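Local coordinates for GDSL-like protein (Roseburia intestinalis L1-82, PDB 6HFZ), which is a two-domain esterase that acts on acetylated mannans, removing acetyl groups from complex beta-mannans, at residues 53-56 with 57-61; 15-18 with 19-23; 167-170 with 171-174. All coordinates share one frame; numbering follows the deposited sequence.

Contact 1: 53-56 with 57-61; sequences LCYA and YHVYE
His58 turns its imidazole back against Leu53 and Cys54 at the start of helix 55-66, one of the helices packed on the mixed sheet of this SGNH-hydrolase fold. Cys54 is the N-cap residue, and its carbonyl oxygen opens the helical bonding: His58 N donates to Cys54 O over 3.1 Å in the carbonyl plane, while Tyr57 N adds a weak bond. With CG beside its own backbone N and anti to the carbonyl carbon (chi1 -75°), the His58 ring reaches back past the first turn. There CD2 comes within 3.4 Å of Cys54 O, and CE1 lies 4.1 Å from Leu53 CD2, the two side chains meeting at a slant. At the ring edge, in its plane, one water is bound to His58 NE2 at 2.9 Å. That water donates to Leu53 O, tying the imidazole to the residue before the cap. With an alanine in place of His58, the water on Leu53 O is likely to lose its ring partner, and a gap would probably open beside Leu53 CD2 where the imidazole had been.

Tyr55 and Val59 follow another side of the helix, the valine's CG2 lying at the edge of the phenol ring, 4.3 Å from Tyr55 CD1. The phenol is buried between Phe37, Ile104 and helix 196-215, and its OH bonds to Thr43 OG1, in the neighbourhood that probably holds the nucleophilic serine of a GDSL enzyme. Tyr57 and Tyr60 lean toward strand 71-78, where both meet Tyr74 and Tyr60 OH bonds to Phe72 O. Across one face of the Tyr57 ring, offset toward its rim, sits Tyr60 CD2, 3.7 Å above the ring plane.

Contact 2: 15-18 with 19-23; sequences GCLY and RLKKV
Leu17 O and Tyr18 O set the first turn of helix 18-28 by accepting from Lys21 N and Lys22 N. The Lys21 N to Leu17 O bond is 2.8 Å long, with an N-H...O angle of 154°. Leu17 stands at the N-cap, but its side chain has no polar group to offer the open amides, and water serves instead. One water takes the N-H of Leu20, with 2.9 Å between its oxygen and Leu20 N, and donates to Cys16 O; a second accepts from Arg19 N. Cys16 contributes its sulfur as well, in a weak bond from Tyr18 N to Cys16 SG.

Among the side chains, Tyr18 and Lys22 run side by side in the same direction. Lys22 CG lies over one face of the phenol, 4.2 Å above its plane and displaced toward the rim. Lys22 CD comes to 3.5 Å from Tyr18 OH, and beyond it the chain bends (chi3 36°); CG and CD thus follow the phenol from its rim to the hydroxyl. Lys21 instead runs extended beside Leu17, its CD 4.0 Å from Leu17 CB, and its NZ makes a long, weak ion pair with Glu216. Arg19 stretches straight from CG to NE, away from this turn, to a salt bridge with Glu223, carbonyls of Tyr129 and Pro135, and a cation-pi contact with Tyr129.

Leu17 and Leu20 face inward onto Val213 of helix 196-215, and Leu20 also touches Trp63 of helix 55-66. This is a helix N-terminus whose first amides are met partly by water, at the turn from edge strand 11-13 into an amphipathic helix that flanks the central sheet of the alpha/beta fold.

Contact 3: 167-170 with 171-174; sequences VSMQ and STIY
Thr172 OG1 reaches back to Ser168 O in the turn that carries strand 166-168 of the central SGNH sheet into helix 173-178, a turn that includes an ST turn at Ser168. The inner part is close-packed. Thr172 OG1 donates over 2.9 Å onto a lone pair of Ser168 O, in the carbonyl plane. Its first torsion (chi1 49°) sets the hydroxyl between the backbone N and the carbonyl carbon, which also brings OG1 to 3.2 Å from Met169 CA. Met169 O then gathers three amides: Tyr174 N donates almost straight, at 3.2 Å and 174°, whereas the bonds from Ile173 N and Thr172 N are weak. Met169 O thus faces the amides of the incoming helix, with Tyr174 N the one donor of the three whose bond is not weak. Met169 is a selenomethionine in this crystal; bent at its second and third torsions, it lies alongside Ile173, with SE 4.0 Å from Ile173 CD1. Both side chains rest on helix 196-215, Met169 on Val205 and Ile173 on Leu201.

The other side is more open and more polar, made of the partly exposed Gln170, Ser171 and Tyr174. The extended Gln170 side chain takes its NE2 to Gly148 O. Ser171 OG stands 3.6 Å from Ser168 OG, but each hydroxyl has its own partner, Asn9 O for Ser171 and Gln152 OE1 for Ser168. Tyr174 leads its ring away from the turn, touching it mainly through CB, while Gln170 O lies at the ring edge, 3.9 Å from CD2 of Tyr174. The ST turn closes from side chain to backbone: Ser168 OG accepts from Gln170 N at 3.0 Å.

All three contacts lie where the chain enters a helix beside the mixed central sheet, and none touches another; contacts 1 and 3 come nearest, with about 7 Å between closest atoms. Helix 196-215 is their common neighbour, receiving side chains from each. Contact 1 is the most deeply buried, aromatic and close to strands 32-39 and 71-78. Contact 2 is more peripheral, with long charged chains on its outer side, although its inner side borders the helix of contact 1. Their entries differ chemically: water links a ring to a carbonyl in 53-61, waters meet helix amides in 15-23, and hydroxyls of the protein itself take part in 167-174.

Contact 1: 53-56 with 57-61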
loop_
_atom_site.group_PDB
_atom_site.type_symbol
_atom_site.label_atom_id
_atom_site.label_comp_id
_atom_site.label_asym_id
_atom_site.label_seq_id
_atom_site.Cartn_x
_atom_site.Cartn_y
_atom_site.Cartn_z
ATOM N N LEU A 53 13.609 -11.360 9.862
ATOM C CA LEU A 53 12.631 -11.850 10.833
ATOM C C LEU A 53 11.245 -11.189 10.636
ATOM O O LEU A 53 10.376 -11.347 11.485
ATOM C CB LEU A 53 13.176 -11.561 12.235
ATOM C CG LEU A 53 14.421 -12.362 12.630
ATOM C CD1 LEU A 53 14.856 -12.003 14.040
ATOM C CD2 LEU A 53 14.158 -13.861 12.509
ATOM N N CYS A 54 11.032 -10.441 9.536
ATOM C CA CYS A 54 9.683 -9.938 9.259
ATOM C C CYS A 54 8.881 -11.051 8.575
ATOM O O CYS A 54 9.448 -12.013 8.068
ATOM C CB CYS A 54 9.693 -8.664 8.426
ATOM S SG CYS A 54 10.242 -8.828 6.712
ATOM N N TYR A 55 7.548 -10.900 8.543
ATOM C CA TYR A 55 6.670 -11.973 8.050
ATOM C C TYR A 55 7.025 -12.245 6.583
ATOM O O TYR A 55 6.995 -13.374 6.150
ATOM C CB TYR A 55 5.185 -11.647 8.282
ATOM C CG TYR A 55 4.521 -10.896 7.162
ATOM C CD1 TYR A 55 4.145 -11.546 6.011
ATOM C CD2 TYR A 55 4.242 -9.541 7.263
ATOM C CE1 TYR A 55 3.577 -10.873 4.947
ATOM C CE2 TYR A 55 3.653 -8.853 6.216
ATOM C CZ TYR A 55 3.359 -9.514 5.035
ATOM O OH TYR A 55 2.859 -8.834 3.950
ATOM N N ALA A 56 7.299 -11.181 5.795
ATOM C CA ALA A 56 7.536 -11.299 4.376
ATOM C C ALA A 56 8.748 -12.206 4.096
ATOM O O ALA A 56 8.675 -13.098 3.282
ATOM C CB ALA A 56 7.679 -9.935 3.712
ATOM N N TYR A 57 9.813 -12.012 4.870
ATOM C CA TYR A 57 11.025 -12.819 4.656
ATOM C C TYR A 57 10.760 -14.254 5.124
ATOM O O TYR A 57 11.235 -15.210 4.503
ATOM C CB TYR A 57 12.205 -12.122 5.305
ATOM C CG TYR A 57 13.519 -12.570 4.715
ATOM C CD1 TYR A 57 14.041 -11.998 3.570
ATOM C CD2 TYR A 57 14.187 -13.638 5.284
ATOM C CE1 TYR A 57 15.229 -12.447 3.020
ATOM C CE2 TYR A 57 15.357 -14.118 4.732
ATOM C CZ TYR A 57 15.882 -13.517 3.610
ATOM O OH TYR A 57 17.081 -13.980 3.135
ATOM N N HIS A 58 9.944 -14.420 6.176
ATOM C CA HIS A 58 9.563 -15.761 6.624
ATOM C C HIS A 58 8.799 -16.505 5.531
ATOM O O HIS A 58 9.012 -17.703 5.306
ATOM C CB HIS A 58 8.763 -15.755 7.933
ATOM C CG HIS A 58 9.523 -15.492 9.204
ATOM N ND1 HIS A 58 10.617 -16.252 9.635
ATOM C CD2 HIS A 58 9.280 -14.621 10.203
ATOM C CE1 HIS A 58 11.013 -15.820 10.829
ATOM N NE2 HIS A 58 10.197 -14.845 11.218
ATOM N N VAL A 59 7.898 -15.815 4.818
ATOM C CA VAL A 59 7.170 -16.450 3.763
ATOM C C VAL A 59 8.141 -16.779 2.622
ATOM O O VAL A 59 7.993 -17.802 1.936
ATOM C CB VAL A 59 6.020 -15.555 3.290
ATOM C CG1 VAL A 59 5.423 -15.993 1.974
ATOM C CG2 VAL A 59 4.967 -15.435 4.365
ATOM N N TYR A 60 9.070 -15.851 2.343
ATOM C CA TYR A 60 10.078 -16.057 1.288
ATOM C C TYR A 60 10.882 -17.325 1.633
ATOM O O TYR A 60 11.125 -18.195 0.776
ATOM C CB TYR A 60 10.920 -14.789 1.121
ATOM C CG TYR A 60 12.138 -14.940 0.248
ATOM C CD1 TYR A 60 12.031 -15.147 -1.117
ATOM C CD2 TYR A 60 13.391 -14.869 0.811
ATOM C CE1 TYR A 60 13.161 -15.279 -1.916
ATOM C CE2 TYR A 60 14.530 -15.009 0.030
ATOM C CZ TYR A 60 14.407 -15.208 -1.326
ATOM O OH TYR A 60 15.557 -15.331 -2.059
ATOM N N GLU A 61 11.268 -17.447 2.907
ATOM C CA GLU A 61 12.032 -18.618 3.374
ATOM C C GLU A 61 11.186 -19.889 3.211
ATOM O O GLU A 61 11.754 -20.950 2.885
ATOM C CB GLU A 61 12.560 -18.409 4.798
ATOM C CG GLU A 61 13.718 -17.436 4.825
ATOM C CD GLU A 61 14.535 -17.366 6.095
ATOM O OE1 GLU A 61 13.935 -17.363 7.177
ATOM O OE2 GLU A 61 15.780 -17.274 5.995
HETATM O O HOH W 1 10.214 -13.107 13.495
#

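Contact 2: 15-18 with 19-23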
loop_
_atom_site.group_PDB
_atom_site.type_symbol
_atom_site.label_atom_id
_atom_site.label_comp_id
_atom_site.label_asym_id
_atom_site.label_seq_id
_atom_site.Cartn_x
_atom_site.Cartn_y
_atom_site.Cartn_z
ATOM N N GLY A 15 -10.817 -19.194 -2.070
ATOM C CA GLY A 15 -10.695 -18.657 -3.425
ATOM C C GLY A 15 -10.375 -19.742 -4.429
ATOM O O GLY A 15 -10.475 -20.914 -4.130
ATOM N N CYS A 16 -9.960 -19.321 -5.621
ATOM C CA CYS A 16 -9.554 -20.249 -6.675
ATOM C C CYS A 16 -8.039 -20.399 -6.594
ATOM O O CYS A 16 -7.309 -19.375 -6.592
ATOM C CB CYS A 16 -9.992 -19.710 -8.028
ATOM S SG CYS A 16 -9.242 -20.581 -9.432
ATOM N N LEU A 17 -7.553 -21.644 -6.450
ATOM C CA LEU A 17 -6.105 -21.879 -6.264
ATOM C C LEU A 17 -5.357 -22.216 -7.561
ATOM O O LEU A 17 -4.193 -22.632 -7.532
ATOM C CB LEU A 17 -5.949 -23.015 -5.244
ATOM C CG LEU A 17 -6.705 -22.780 -3.938
ATOM C CD1 LEU A 17 -6.674 -24.042 -3.098
ATOM C CD2 LEU A 17 -6.116 -21.584 -3.190
ATOM N N TYR A 18 -6.012 -22.056 -8.705
ATOM C CA TYR A 18 -5.387 -22.341 -9.992
ATOM C C TYR A 18 -3.994 -21.709 -10.112
ATOM O O TYR A 18 -3.007 -22.401 -10.409
ATOM C CB TYR A 18 -6.327 -21.895 -11.109
ATOM C CG TYR A 18 -5.763 -22.088 -12.494
ATOM C CD1 TYR A 18 -5.574 -23.355 -13.019
ATOM C CD2 TYR A 18 -5.402 -21.000 -13.266
ATOM C CE1 TYR A 18 -5.067 -23.533 -14.297
ATOM C CE2 TYR A 18 -4.879 -21.155 -14.536
ATOM C CZ TYR A 18 -4.718 -22.426 -15.052
ATOM O OH TYR A 18 -4.222 -22.569 -16.304
ATOM N N ARG A 19 -3.891 -20.377 -9.986
ATOM C CA ARG A 19 -2.614 -19.707 -10.234
ATOM C C ARG A 19 -1.571 -20.112 -9.194
ATOM O O ARG A 19 -0.403 -20.360 -9.487
ATOM C CB ARG A 19 -2.791 -18.184 -10.185
ATOM C CG ARG A 19 -3.489 -17.603 -11.399
ATOM C CD ARG A 19 -3.431 -16.086 -11.376
ATOM N NE ARG A 19 -4.227 -15.507 -12.447
ATOM C CZ ARG A 19 -4.175 -14.229 -12.804
ATOM N NH1 ARG A 19 -3.346 -13.408 -12.175
ATOM N NH2 ARG A 19 -4.961 -13.790 -13.775
ATOM N N LEU A 20 -2.007 -20.157 -7.928
ATOM C CA LEU A 20 -1.078 -20.474 -6.864
ATOM C C LEU A 20 -0.524 -21.903 -7.048
ATOM O O LEU A 20 0.675 -22.154 -6.874
ATOM C CB LEU A 20 -1.842 -20.291 -5.549
ATOM C CG LEU A 20 -1.060 -20.562 -4.284
ATOM C CD1 LEU A 20 0.335 -19.923 -4.329
ATOM C CD2 LEU A 20 -1.854 -20.032 -3.093
ATOM N N LYS A 21 -1.381 -22.822 -7.506
ATOM C CA LYS A 21 -0.939 -24.193 -7.676
ATOM C C LYS A 21 -0.027 -24.265 -8.910
ATOM O O LYS A 21 0.925 -25.028 -8.902
ATOM C CB LYS A 21 -2.128 -25.146 -7.767
ATOM C CG LYS A 21 -2.697 -25.574 -6.417
ATOM C CD LYS A 21 -4.047 -26.235 -6.541
ATOM C CE LYS A 21 -4.487 -26.964 -5.293
ATOM N NZ LYS A 21 -5.773 -27.680 -5.518
ATOM N N LYS A 22 -0.296 -23.451 -9.939
ATOM C CA LYS A 22 0.599 -23.398 -11.103
ATOM C C LYS A 22 1.987 -22.912 -10.679
ATOM O O LYS A 22 3.002 -23.423 -11.125
ATOM C CB LYS A 22 0.022 -22.506 -12.196
ATOM C CG LYS A 22 -0.926 -23.192 -13.170
ATOM C CD LYS A 22 -1.205 -22.383 -14.455
ATOM C CE LYS A 22 -0.017 -21.587 -14.979
ATOM N NZ LYS A 22 -0.265 -20.993 -16.317
ATOM N N VAL A 23 2.067 -21.944 -9.757
ATOM C CA VAL A 23 3.357 -21.461 -9.299
ATOM C C VAL A 23 4.116 -22.568 -8.561
ATOM O O VAL A 23 5.323 -22.756 -8.776
ATOM C CB VAL A 23 3.220 -20.202 -8.417
ATOM C CG1 VAL A 23 4.560 -19.809 -7.819
ATOM C CG2 VAL A 23 2.611 -19.064 -9.226
HETATM O O HOH W 2 -4.438 -18.871 -6.913
HETATM O O HOH W 3 -6.420 -18.715 -9.893
#

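Contact 3: 167-170 with 171-174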
loop_
_atom_site.group_PDB
_atom_site.type_symbol
_atom_site.label_atom_id
_atom_site.label_comp_id
_atom_site.label_asym_id
_atom_site.label_seq_id
_atom_site.Cartn_x
_atom_site.Cartn_y
_atom_site.Cartn_z
ATOM N N VAL A 167 -6.031 -14.652 3.859
ATOM C CA VAL A 167 -5.834 -15.089 5.212
ATOM C C VAL A 167 -5.899 -13.891 6.166
ATOM O O VAL A 167 -5.508 -12.750 5.785
ATOM C CB VAL A 167 -4.536 -15.898 5.379
ATOM C CG1 VAL A 167 -4.596 -17.200 4.591
ATOM C CG2 VAL A 167 -3.294 -15.109 5.018
ATOM N N SER A 168 -6.279 -14.171 7.422
ATOM C CA SER A 168 -6.591 -13.118 8.399
ATOM C C SER A 168 -5.982 -13.378 9.766
ATOM O O SER A 168 -6.097 -14.478 10.291
ATOM C CB SER A 168 -8.079 -12.939 8.516
ATOM O OG SER A 168 -8.406 -12.012 9.536
HETATM N N MSE A 169 -5.438 -12.308 10.383
HETATM C CA MSE A 169 -5.009 -12.310 11.781
HETATM C C MSE A 169 -6.149 -11.946 12.732
HETATM O O MSE A 169 -6.077 -12.204 13.937
HETATM C CB MSE A 169 -3.824 -11.362 11.999
HETATM C CG MSE A 169 -2.763 -11.494 10.892
HETATM SE SE MSE A 169 -2.137 -13.359 10.718
HETATM C CE MSE A 169 -2.227 -13.428 8.776
ATOM N N GLN A 170 -7.220 -11.362 12.185
ATOM C CA GLN A 170 -8.356 -10.926 13.000
ATOM C C GLN A 170 -9.080 -12.131 13.618
ATOM O O GLN A 170 -9.665 -12.001 14.701
ATOM C CB GLN A 170 -9.300 -10.084 12.142
ATOM C CG GLN A 170 -10.442 -9.372 12.849
ATOM C CD GLN A 170 -11.269 -8.473 11.957
ATOM O OE1 GLN A 170 -11.848 -8.939 10.978
ATOM N NE2 GLN A 170 -11.423 -7.194 12.316
ATOM N N SER A 171 -9.091 -13.240 12.895
ATOM C CA SER A 171 -9.759 -14.508 13.278
ATOM C C SER A 171 -8.794 -15.590 13.786
ATOM O O SER A 171 -9.243 -16.754 14.024
ATOM C CB SER A 171 -10.569 -14.993 12.115
ATOM O OG SER A 171 -9.768 -15.063 10.958
ATOM N N THR A 172 -7.505 -15.253 14.006
ATOM C CA THR A 172 -6.520 -16.215 14.497
ATOM C C THR A 172 -5.723 -15.678 15.699
ATOM O O THR A 172 -5.815 -16.268 16.786
ATOM C CB THR A 172 -5.541 -16.606 13.402
ATOM O OG1 THR A 172 -5.065 -15.396 12.794
ATOM C CG2 THR A 172 -6.160 -17.529 12.388
ATOM N N ILE A 173 -4.950 -14.602 15.522
ATOM C CA ILE A 173 -4.123 -14.039 16.599
ATOM C C ILE A 173 -4.969 -13.225 17.597
ATOM O O ILE A 173 -4.841 -13.358 18.808
ATOM C CB ILE A 173 -2.979 -13.193 16.018
ATOM C CG1 ILE A 173 -2.141 -14.006 15.021
ATOM C CG2 ILE A 173 -2.125 -12.637 17.133
ATOM C CD1 ILE A 173 -0.948 -13.230 14.484
ATOM N N TYR A 174 -5.772 -12.302 17.078
ATOM C CA TYR A 174 -6.581 -11.403 17.939
ATOM C C TYR A 174 -7.436 -12.213 18.904
ATOM O O TYR A 174 -7.484 -11.846 20.077
ATOM C CB TYR A 174 -7.397 -10.386 17.135
ATOM C CG TYR A 174 -8.329 -9.569 17.987
ATOM C CD1 TYR A 174 -7.898 -8.554 18.840
ATOM C CD2 TYR A 174 -9.673 -9.897 17.999
ATOM C CE1 TYR A 174 -8.797 -7.894 19.679
ATOM C CE2 TYR A 174 -10.582 -9.219 18.783
ATOM C CZ TYR A 174 -10.154 -8.196 19.620
ATOM O OH TYR A 174 -11.095 -7.545 20.406
#